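Local coordinates for protein transcriptional regulator, LysR family (Vibrio cholerae, PDB 3SZP) that probably binds DNA as a LysR-type transcription factor and activates virulence genes, at residues I157-D162 with P261-M266; I163-P168 with G248-V253; E182-Q187 with V207-R212; T200-E205 with L254-S259. All blocks are in the same frame, centred on the assembly; numbering follows the deposited sequence.

Contact 1 of 4, residues I157-D162 with P261-M266; sequences IGEVKD and PRDIYM
Arg262 turns CG away from its carbonyl carbon (chi1 -63°) and bends again at chi3, -67°, which lays its guanidinium beside the carboxylate of Asp162. The grip is side-on and two-pronged: Arg262 NE gives its proton to the syn lone pair of Asp162 OD2 at 2.6 Å, while Arg262 NH2 reaches Asp162 OD1 at 2.7 Å in a nearly straight bond. The two flat groups are close to coplanar, and Val160 CG2 covers one guanidinium face near its rim. Behind this salt bridge the strands run antiparallel. Val160 and Arg262 form a hydrogen-bonded pair, and Ile264 N donates to Gly158 O at 2.8 Å. A classic beta bulge follows, where Ile264 O accepts from Ile157 N at 2.7 Å and only weakly from Gly158 N. Ile264 CD1 lies against the Gly158 backbone, and its CG2 crosses Ile157 CG1 at 3.7 Å. On the face carrying Glu159 and Asp263 the carboxylates run side by side, with OE1 of Glu159 3.4 Å from OD1 of Asp263; Lys156 bridges to both. Arg262 thus serves Asp162, and Lys156 would be expected to keep Glu159 and Asp263 ionised despite their proximity.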
# COMPACT_ATOMS: atom_id res chain seq x y z
N ILE A 157 -15.17 41.89 6.58
CA ILE A 157 -15.25 42.63 5.33
C ILE A 157 -16.52 42.34 4.52
O ILE A 157 -16.77 42.97 3.49
CB ILE A 157 -14.03 42.36 4.43
CG1 ILE A 157 -13.98 40.89 4.01
CG2 ILE A 157 -12.75 42.79 5.13
CD1 ILE A 157 -12.89 40.58 2.99
N GLY A 158 -17.32 41.38 4.97
CA GLY A 158 -18.53 41.07 4.26
C GLY A 158 -19.37 40.01 4.93
O GLY A 158 -19.04 39.54 6.01
N GLU A 159 -20.46 39.63 4.29
CA GLU A 159 -21.22 38.49 4.76
C GLU A 159 -22.04 37.94 3.62
O GLU A 159 -22.27 38.62 2.62
CB GLU A 159 -22.09 38.85 5.97
CG GLU A 159 -23.27 39.74 5.68
CD GLU A 159 -24.14 39.94 6.91
OE1 GLU A 159 -23.61 39.89 8.04
OE2 GLU A 159 -25.36 40.13 6.76
N VAL A 160 -22.47 36.69 3.75
CA VAL A 160 -23.27 36.07 2.72
C VAL A 160 -24.55 35.57 3.32
O VAL A 160 -24.60 35.16 4.48
CB VAL A 160 -22.52 34.91 1.98
CG1 VAL A 160 -21.35 35.45 1.19
CG2 VAL A 160 -22.07 33.83 2.96
N LYS A 161 -25.61 35.64 2.53
CA LYS A 161 -26.91 35.11 2.88
C LYS A 161 -27.12 33.89 2.01
O LYS A 161 -27.10 33.98 0.78
CB LYS A 161 -28.00 36.16 2.63
CG LYS A 161 -29.42 35.63 2.74
CD LYS A 161 -30.44 36.75 3.00
CE LYS A 161 -31.04 37.32 1.71
NZ LYS A 161 -32.03 36.38 1.09
N ASP A 162 -27.32 32.74 2.65
CA ASP A 162 -27.52 31.50 1.92
C ASP A 162 -29.00 31.30 1.70
O ASP A 162 -29.80 31.40 2.64
CB ASP A 162 -26.95 30.31 2.72
CG ASP A 162 -25.45 30.45 2.96
OD1 ASP A 162 -24.71 30.85 2.03
OD2 ASP A 162 -25.02 30.18 4.09
N PRO A 261 -26.65 33.90 8.66
CA PRO A 261 -25.71 34.66 7.82
C PRO A 261 -24.28 34.29 8.19
O PRO A 261 -24.02 33.98 9.34
CB PRO A 261 -25.99 36.12 8.21
CG PRO A 261 -27.34 36.11 8.84
CD PRO A 261 -27.48 34.78 9.51
N ARG A 262 -23.39 34.28 7.22
CA ARG A 262 -22.01 33.90 7.48
C ARG A 262 -21.06 35.07 7.15
O ARG A 262 -21.14 35.68 6.07
CB ARG A 262 -21.64 32.63 6.70
CG ARG A 262 -22.46 31.39 7.11
CD ARG A 262 -22.12 30.15 6.27
NE ARG A 262 -22.51 30.29 4.86
CZ ARG A 262 -21.69 30.08 3.83
NH1 ARG A 262 -20.43 29.73 4.03
NH2 ARG A 262 -22.14 30.21 2.59
N ASP A 263 -20.19 35.39 8.09
CA ASP A 263 -19.31 36.53 7.97
C ASP A 263 -18.03 36.20 7.23
O ASP A 263 -17.50 35.09 7.34
CB ASP A 263 -18.95 37.06 9.36
CG ASP A 263 -20.16 37.54 10.12
OD1 ASP A 263 -21.06 38.14 9.50
OD2 ASP A 263 -20.20 37.30 11.35
N ILE A 264 -17.55 37.17 6.48
CA ILE A 264 -16.26 37.07 5.81
C ILE A 264 -15.24 37.95 6.52
O ILE A 264 -15.45 39.16 6.64
CB ILE A 264 -16.39 37.49 4.35
CG1 ILE A 264 -17.40 36.57 3.66
CG2 ILE A 264 -15.03 37.40 3.66
CD1 ILE A 264 -18.42 37.31 2.85
N TYR A 265 -14.16 37.34 6.99
CA TYR A 265 -13.12 38.06 7.70
C TYR A 265 -11.81 38.10 6.93
O TYR A 265 -11.47 37.16 6.20
CB TYR A 265 -12.84 37.43 9.06
CG TYR A 265 -13.95 37.56 10.08
CD1 TYR A 265 -14.06 38.70 10.87
CD2 TYR A 265 -14.87 36.55 10.25
CE1 TYR A 265 -15.07 38.81 11.81
CE2 TYR A 265 -15.89 36.66 11.18
CZ TYR A 265 -15.98 37.79 11.95
OH TYR A 265 -16.98 37.87 12.88
N MET A 266 -11.08 39.20 7.13
CA MET A 266 -9.67 39.31 6.78
C MET A 266 -8.88 39.28 8.07
O MET A 266 -9.21 39.99 9.01
CB MET A 266 -9.40 40.62 6.06
CG MET A 266 -7.92 40.96 5.86
SD MET A 266 -7.64 42.37 4.75
CE MET A 266 -8.62 43.62 5.58

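Contact 2 of 4, residues I163-P168 with G248-V253; sequences ILVASP and GSLVQV
Backbone hydrogen bonds join Leu164 and Ala166 to Val251 and Val253 in a short antiparallel ladder. Ala166 and Val251 make a hydrogen-bonded pair, Ala166 N donating to Val251 O at 3.0 Å and Val251 N returning to Ala166 O at 2.8 Å; two residues along on each strand, Val253 N reaches Leu164 O at 2.9 Å. CA-H...O contacts fill in between, among them Gln252 CA to Leu164 O at 3.2 Å. A water adds a polar link at the end of the ladder, accepting from Leu164 N and from Gln252 NE2 and donating to Val253 O. With CG of Gln252 opposite its own backbone N (chi1 -175°) and the chain extended beyond, its side chain crosses that of Ile163 at about a right angle and NE2 reaches that water. Apolar contacts are modest: Val253 CG2 meets Leu164 CB at 3.7 Å, and Val165 CG2 lies 4.4 Å from Leu250 CD1. Ser167 is the N-cap of helix 168-173, its OG bonded to Tyr170 N. Strand 153-166 thus has strand 251-252 on one edge and strand 233-237 on the other, with Val165 and Leu250 packed against Cys227 of helix 220-228 and Ile163 and Val165 against Leu245 of helix 242-246.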
# COMPACT_ATOMS: atom_id res chain seq x y z
N ILE A 163 -29.38 31.02 0.47
CA ILE A 163 -30.79 30.86 0.14
C ILE A 163 -31.07 29.58 -0.65
O ILE A 163 -30.17 29.02 -1.26
CB ILE A 163 -31.32 32.09 -0.63
CG1 ILE A 163 -30.69 32.15 -2.01
CG2 ILE A 163 -31.03 33.39 0.14
CD1 ILE A 163 -31.45 33.09 -2.99
N LEU A 164 -32.33 29.14 -0.66
CA LEU A 164 -32.71 27.92 -1.37
C LEU A 164 -33.21 28.25 -2.77
O LEU A 164 -34.01 29.18 -2.95
CB LEU A 164 -33.77 27.16 -0.58
CG LEU A 164 -33.32 26.75 0.82
CD1 LEU A 164 -34.48 26.80 1.82
CD2 LEU A 164 -32.65 25.38 0.80
N VAL A 165 -32.74 27.49 -3.75
CA VAL A 165 -33.13 27.72 -5.14
C VAL A 165 -33.29 26.43 -5.92
O VAL A 165 -32.64 25.41 -5.61
CB VAL A 165 -32.11 28.62 -5.88
CG1 VAL A 165 -32.17 30.06 -5.35
CG2 VAL A 165 -30.69 28.04 -5.81
N ALA A 166 -34.14 26.48 -6.94
CA ALA A 166 -34.30 25.39 -7.89
C ALA A 166 -34.54 25.98 -9.28
O ALA A 166 -34.87 27.18 -9.42
CB ALA A 166 -35.46 24.51 -7.50
N SER A 167 -34.40 25.15 -10.32
CA SER A 167 -34.69 25.63 -11.67
C SER A 167 -36.20 25.54 -11.91
O SER A 167 -36.89 24.69 -11.33
CB SER A 167 -33.92 24.83 -12.72
OG SER A 167 -34.66 23.71 -13.19
N PRO A 168 -36.74 26.43 -12.74
CA PRO A 168 -38.16 26.31 -13.11
C PRO A 168 -38.47 24.91 -13.67
O PRO A 168 -39.52 24.34 -13.36
CB PRO A 168 -38.34 27.36 -14.21
CG PRO A 168 -37.25 28.37 -13.97
CD PRO A 168 -36.08 27.59 -13.37
N GLY A 248 -34.73 34.10 -15.32
CA GLY A 248 -35.60 33.20 -14.58
C GLY A 248 -35.05 31.78 -14.43
O GLY A 248 -35.82 30.85 -14.21
N SER A 249 -33.73 31.62 -14.52
CA SER A 249 -33.13 30.28 -14.63
C SER A 249 -32.89 29.55 -13.30
O SER A 249 -32.72 28.34 -13.28
CB SER A 249 -31.84 30.30 -15.45
OG SER A 249 -30.73 30.61 -14.62
N LEU A 250 -32.86 30.31 -12.20
CA LEU A 250 -32.97 29.76 -10.86
C LEU A 250 -34.00 30.59 -10.12
O LEU A 250 -33.97 31.81 -10.21
CB LEU A 250 -31.63 29.83 -10.12
CG LEU A 250 -30.53 28.88 -10.59
CD1 LEU A 250 -29.25 29.15 -9.82
CD2 LEU A 250 -30.98 27.44 -10.44
N VAL A 251 -34.91 29.94 -9.40
CA VAL A 251 -35.84 30.69 -8.56
C VAL A 251 -35.72 30.30 -7.09
O VAL A 251 -35.53 29.13 -6.75
CB VAL A 251 -37.31 30.53 -9.00
CG1 VAL A 251 -37.50 31.01 -10.45
CG2 VAL A 251 -37.76 29.10 -8.85
N GLN A 252 -35.82 31.31 -6.23
CA GLN A 252 -35.79 31.08 -4.80
C GLN A 252 -37.03 30.33 -4.36
O GLN A 252 -38.12 30.60 -4.84
CB GLN A 252 -35.68 32.41 -4.04
CG GLN A 252 -35.53 32.21 -2.54
CD GLN A 252 -35.28 33.52 -1.79
OE1 GLN A 252 -35.37 34.60 -2.36
NE2 GLN A 252 -34.99 33.41 -0.50
N VAL A 253 -36.86 29.37 -3.47
CA VAL A 253 -37.99 28.71 -2.86
C VAL A 253 -37.91 28.86 -1.34
O VAL A 253 -36.86 29.20 -0.81
CB VAL A 253 -38.03 27.21 -3.21
CG1 VAL A 253 -38.30 27.03 -4.70
CG2 VAL A 253 -36.71 26.53 -2.80
O HOH W 1 -34.66 30.72 0.46

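Contact 3 of 4, residues E182-Q187 with V207-R212; sequences ELHQHQ and VVNSDR
His184, on the 3-10 turn 182-185, meets Asn209 and Asp211, where an Asx turn ends strand 206-209 of the LysR substrate-binding domain. In that turn Asn209 OD1 accepts from Asp211 N at 2.9 Å, the donor standing well above the carbonyl plane, while Asn209 ND2 returns a weak bond to Asp211 OD2. Of the two groups so joined, the amide comes to a face of the histidine ring and the carboxylate to its edge. The closer-packed part lies inward. Leu183 directs CB at Asn209 ND2, 3.8 Å away, and is buried against Trp197 and Leu199 of strand 197-200 and Leu188 of strand 188-191. Asn209 OD1 also accepts from Lys190 NZ, so the buried amide oxygen serves two donors. CG of Asn209 opposite its backbone N places ND2 over the His184 ring, toward the rim, with amide and ring planes only 22° apart. Outward the contact is looser and more polar. His184 itself is exposed, and a negative Asp211 nearby would tend to stabilise the doubly protonated, positively charged ring. Just beyond, Arg212 forms a salt bridge with Glu123 of the second subunit. The ND1 N-H of His184 is split between the carboxylate oxygens in two weak, bent bonds, 2.9 Å to OD1 and 3.0 Å to OD2 of Asp211, with N-H...O angles of 126° and 130°.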
# COMPACT_ATOMS: atom_id res chain seq x y z
N GLU A 182 -40.74 19.53 4.16
CA GLU A 182 -41.00 18.86 2.89
C GLU A 182 -39.74 18.61 2.06
O GLU A 182 -39.78 17.86 1.09
CB GLU A 182 -42.03 19.64 2.07
CG GLU A 182 -43.39 19.78 2.75
CD GLU A 182 -44.37 20.60 1.94
OE1 GLU A 182 -43.97 21.65 1.37
OE2 GLU A 182 -45.55 20.21 1.87
N LEU A 183 -38.63 19.25 2.42
CA LEU A 183 -37.37 19.03 1.69
C LEU A 183 -36.98 17.55 1.62
O LEU A 183 -36.28 17.14 0.69
CB LEU A 183 -36.21 19.87 2.27
CG LEU A 183 -36.31 21.38 2.04
CD1 LEU A 183 -35.35 22.15 2.95
CD2 LEU A 183 -36.14 21.77 0.56
N HIS A 184 -37.45 16.76 2.58
CA HIS A 184 -37.17 15.32 2.62
C HIS A 184 -37.77 14.58 1.43
O HIS A 184 -37.32 13.49 1.07
CB HIS A 184 -37.64 14.68 3.93
CG HIS A 184 -36.84 15.11 5.12
ND1 HIS A 184 -35.49 14.82 5.26
CD2 HIS A 184 -37.19 15.81 6.23
CE1 HIS A 184 -35.05 15.33 6.40
NE2 HIS A 184 -36.06 15.93 7.01
N GLN A 185 -38.79 15.18 0.82
CA GLN A 185 -39.47 14.59 -0.33
C GLN A 185 -38.81 15.01 -1.65
O GLN A 185 -39.13 14.46 -2.70
CB GLN A 185 -40.95 15.01 -0.35
CG GLN A 185 -41.87 14.12 0.47
CD GLN A 185 -41.37 13.93 1.89
OE1 GLN A 185 -41.43 14.85 2.72
NE2 GLN A 185 -40.86 12.73 2.19
N HIS A 186 -37.90 15.97 -1.59
CA HIS A 186 -37.32 16.55 -2.80
C HIS A 186 -35.92 16.07 -3.08
O HIS A 186 -35.27 15.50 -2.21
CB HIS A 186 -37.32 18.07 -2.69
CG HIS A 186 -38.63 18.68 -3.02
ND1 HIS A 186 -38.95 19.08 -4.30
CD2 HIS A 186 -39.72 18.94 -2.26
CE1 HIS A 186 -40.18 19.56 -4.31
NE2 HIS A 186 -40.67 19.49 -3.09
N GLN A 187 -35.46 16.32 -4.31
CA GLN A 187 -34.07 16.05 -4.70
C GLN A 187 -33.18 17.18 -4.22
O GLN A 187 -33.31 18.31 -4.66
CB GLN A 187 -33.95 15.90 -6.22
CG GLN A 187 -34.69 14.70 -6.76
CD GLN A 187 -34.55 13.50 -5.83
OE1 GLN A 187 -33.47 12.92 -5.71
NE2 GLN A 187 -35.65 13.14 -5.14
N VAL A 207 -35.95 23.81 10.95
CA VAL A 207 -35.80 22.50 10.38
C VAL A 207 -34.32 22.24 10.16
O VAL A 207 -33.58 23.12 9.71
CB VAL A 207 -36.60 22.39 9.07
CG1 VAL A 207 -36.20 21.17 8.28
CG2 VAL A 207 -38.09 22.34 9.38
N VAL A 208 -33.87 21.03 10.51
CA VAL A 208 -32.51 20.61 10.20
C VAL A 208 -32.57 19.50 9.16
O VAL A 208 -33.20 18.46 9.39
CB VAL A 208 -31.77 20.11 11.44
CG1 VAL A 208 -30.44 19.47 11.03
CG2 VAL A 208 -31.53 21.26 12.42
N ASN A 209 -31.97 19.74 8.00
CA ASN A 209 -31.93 18.72 6.97
C ASN A 209 -30.50 18.23 6.76
O ASN A 209 -29.61 18.97 6.32
CB ASN A 209 -32.51 19.21 5.64
CG ASN A 209 -32.60 18.10 4.60
OD1 ASN A 209 -31.58 17.59 4.13
ND2 ASN A 209 -33.83 17.73 4.24
N SER A 210 -30.30 16.95 7.07
CA SER A 210 -29.02 16.34 6.84
C SER A 210 -29.14 15.16 5.87
O SER A 210 -28.37 14.22 5.96
CB SER A 210 -28.39 15.91 8.16
OG SER A 210 -29.23 15.00 8.84
N ASP A 211 -30.11 15.20 4.95
CA ASP A 211 -30.17 14.21 3.87
C ASP A 211 -28.88 14.31 3.09
O ASP A 211 -28.33 15.41 2.92
CB ASP A 211 -31.32 14.49 2.90
CG ASP A 211 -32.67 14.52 3.57
OD1 ASP A 211 -32.77 14.02 4.71
OD2 ASP A 211 -33.62 15.05 2.96
N ARG A 212 -28.40 13.18 2.58
CA ARG A 212 -27.16 13.13 1.82
C ARG A 212 -27.24 13.88 0.50
O ARG A 212 -26.25 14.46 0.05
CB ARG A 212 -26.77 11.68 1.55
CG ARG A 212 -26.24 10.98 2.77
CD ARG A 212 -25.02 11.71 3.28
NE ARG A 212 -23.79 11.06 2.84
CZ ARG A 212 -22.58 11.58 3.02
NH1 ARG A 212 -22.45 12.76 3.62
NH2 ARG A 212 -21.50 10.93 2.59
O HOH W 2 -33.90 14.73 0.52

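Contact 4 of 4, residues T200-E205 with L254-S259; sequences TNSQGE and LSDWSS
The beta-hairpin turn between strands 197-200 and 206-209, a type I turn from Asn201 to Gly204, docks on the loop 254-259, which carries its own type I turn from Leu254 to Trp257. Thr200 and Ser258 form a single antiparallel bridge: Thr200 N donates to Ser258 O at 2.9 Å, and Ser258 N to Thr200 O at 2.8 Å. Beside it Trp257 lies under Asn201, whose CB sits over the six-membered ring 3.6 Å from its centroid, a CH-pi contact. Asn201 CG is tucked between its backbone N and carbonyl carbon (chi1 76°), a setting from which OD1 takes the Glu205 N-H and ND2 bonds to Glu205 OE1, closing the turn internally. Glu205 CB approaches Trp257 CH2 at 3.8 Å, and its OE2 accepts from His179, whose ring also meets the tryptophan edge-to-face. Asp256 stretches its carboxylate to the hairpin. Ser202 N donates to Asp256 OD2 at 3.2 Å in a nearly straight bond, approaching from above the carboxylate plane, and Ser202 OG lies 2.7 Å from Asp256 OD1. Asn201 CA also points its hydrogen at Asp256 O, 3.1 Å away. Exposed polar groups thus lie beside a buried indole that joins the two loops. With Asn201 N bonded to Glu205 O and Gly204 at positive phi, this is the type I turn plus G1 bulge hairpin.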
# COMPACT_ATOMS: atom_id res chain seq x y z
N THR A 200 -34.73 28.36 9.64
CA THR A 200 -35.71 28.90 10.57
C THR A 200 -36.68 29.82 9.83
O THR A 200 -36.27 30.66 9.03
CB THR A 200 -35.00 29.69 11.68
OG1 THR A 200 -34.04 28.84 12.31
CG2 THR A 200 -35.99 30.21 12.73
N ASN A 201 -37.98 29.65 10.07
CA ASN A 201 -38.95 30.53 9.43
C ASN A 201 -39.29 31.69 10.35
O ASN A 201 -38.76 31.77 11.46
CB ASN A 201 -40.19 29.77 8.91
CG ASN A 201 -41.17 29.38 10.02
OD1 ASN A 201 -41.02 29.76 11.18
ND2 ASN A 201 -42.20 28.62 9.63
N SER A 202 -40.15 32.60 9.90
CA SER A 202 -40.41 33.78 10.71
C SER A 202 -41.25 33.48 11.95
O SER A 202 -41.30 34.28 12.87
CB SER A 202 -41.04 34.91 9.87
OG SER A 202 -42.11 34.40 9.11
N GLN A 203 -41.90 32.32 11.98
CA GLN A 203 -42.65 31.91 13.16
C GLN A 203 -41.71 31.31 14.21
O GLN A 203 -42.11 31.07 15.34
CB GLN A 203 -43.73 30.88 12.80
CG GLN A 203 -44.98 31.49 12.22
CD GLN A 203 -44.67 32.58 11.22
OE1 GLN A 203 -44.06 32.32 10.17
NE2 GLN A 203 -45.08 33.81 11.54
N GLY A 204 -40.47 31.05 13.81
CA GLY A 204 -39.49 30.48 14.72
C GLY A 204 -39.35 28.98 14.57
O GLY A 204 -38.56 28.35 15.26
N GLU A 205 -40.10 28.40 13.65
CA GLU A 205 -39.94 26.99 13.37
C GLU A 205 -38.57 26.78 12.75
O GLU A 205 -38.12 27.56 11.91
CB GLU A 205 -40.99 26.50 12.41
CG GLU A 205 -42.37 26.34 12.98
CD GLU A 205 -43.31 25.85 11.92
OE1 GLU A 205 -43.84 26.70 11.17
OE2 GLU A 205 -43.49 24.63 11.81
N LEU A 254 -39.01 28.58 -0.65
CA LEU A 254 -39.04 28.68 0.81
C LEU A 254 -38.41 29.98 1.28
O LEU A 254 -37.57 29.98 2.18
CB LEU A 254 -38.33 27.48 1.45
CG LEU A 254 -38.99 26.11 1.22
CD1 LEU A 254 -38.15 24.98 1.76
CD2 LEU A 254 -40.40 26.07 1.83
N SER A 255 -38.84 31.09 0.68
CA SER A 255 -38.26 32.39 1.01
C SER A 255 -38.40 32.80 2.49
O SER A 255 -37.61 33.61 2.98
CB SER A 255 -38.82 33.48 0.09
OG SER A 255 -40.23 33.38 -0.01
N ASP A 256 -39.39 32.26 3.19
CA ASP A 256 -39.57 32.62 4.61
C ASP A 256 -38.62 31.81 5.52
O ASP A 256 -38.54 32.03 6.72
CB ASP A 256 -41.03 32.42 5.04
CG ASP A 256 -41.31 32.97 6.44
OD1 ASP A 256 -40.90 34.12 6.73
OD2 ASP A 256 -41.95 32.27 7.26
N TRP A 257 -37.90 30.87 4.93
CA TRP A 257 -37.02 30.01 5.71
C TRP A 257 -35.60 30.46 5.51
O TRP A 257 -35.08 30.39 4.40
CB TRP A 257 -37.16 28.56 5.27
CG TRP A 257 -38.44 27.96 5.71
CD1 TRP A 257 -39.66 28.05 5.07
CD2 TRP A 257 -38.66 27.19 6.89
NE1 TRP A 257 -40.61 27.37 5.79
CE2 TRP A 257 -40.02 26.83 6.91
CE3 TRP A 257 -37.84 26.77 7.94
CZ2 TRP A 257 -40.57 26.06 7.93
CZ3 TRP A 257 -38.38 26.01 8.95
CH2 TRP A 257 -39.74 25.67 8.94
N SER A 258 -34.95 30.91 6.57
CA SER A 258 -33.62 31.49 6.40
C SER A 258 -32.55 30.68 7.11
O SER A 258 -32.83 29.85 7.99
CB SER A 258 -33.60 32.94 6.90
OG SER A 258 -33.92 32.98 8.28
N SER A 259 -31.32 30.94 6.69
CA SER A 259 -30.15 30.27 7.23
C SER A 259 -29.30 31.32 7.93
O SER A 259 -29.41 32.52 7.66
CB SER A 259 -29.37 29.62 6.09
OG SER A 259 -28.55 28.55 6.56
O HOH W 3 -43.86 27.70 6.86

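How the contacts relate
Contact 1 lies nearest the centre of the chain, about 15 Å between centres; contacts 2 to 4 lie about 27 to 30 Å away. Contacts 1 to 3 are partly buried, contact 4 at the surface. Contacts 1 and 2 both use strand 153-166, pairing with strands 262-268 and 251-252. Backbone ladders dominate both, contact 1 adding a two-pronged salt bridge, contact 2 a water and aliphatic side chains buried largely by neighbouring helices. In contacts 3 and 4 loops meet the small sheet of strands 197-200 and 206-209, and side chains do more of the work. Contact 4 touches the other three: Ser259 packs on Asp162, Leu254 on Leu164 and Leu183, and Trp257 on Val207.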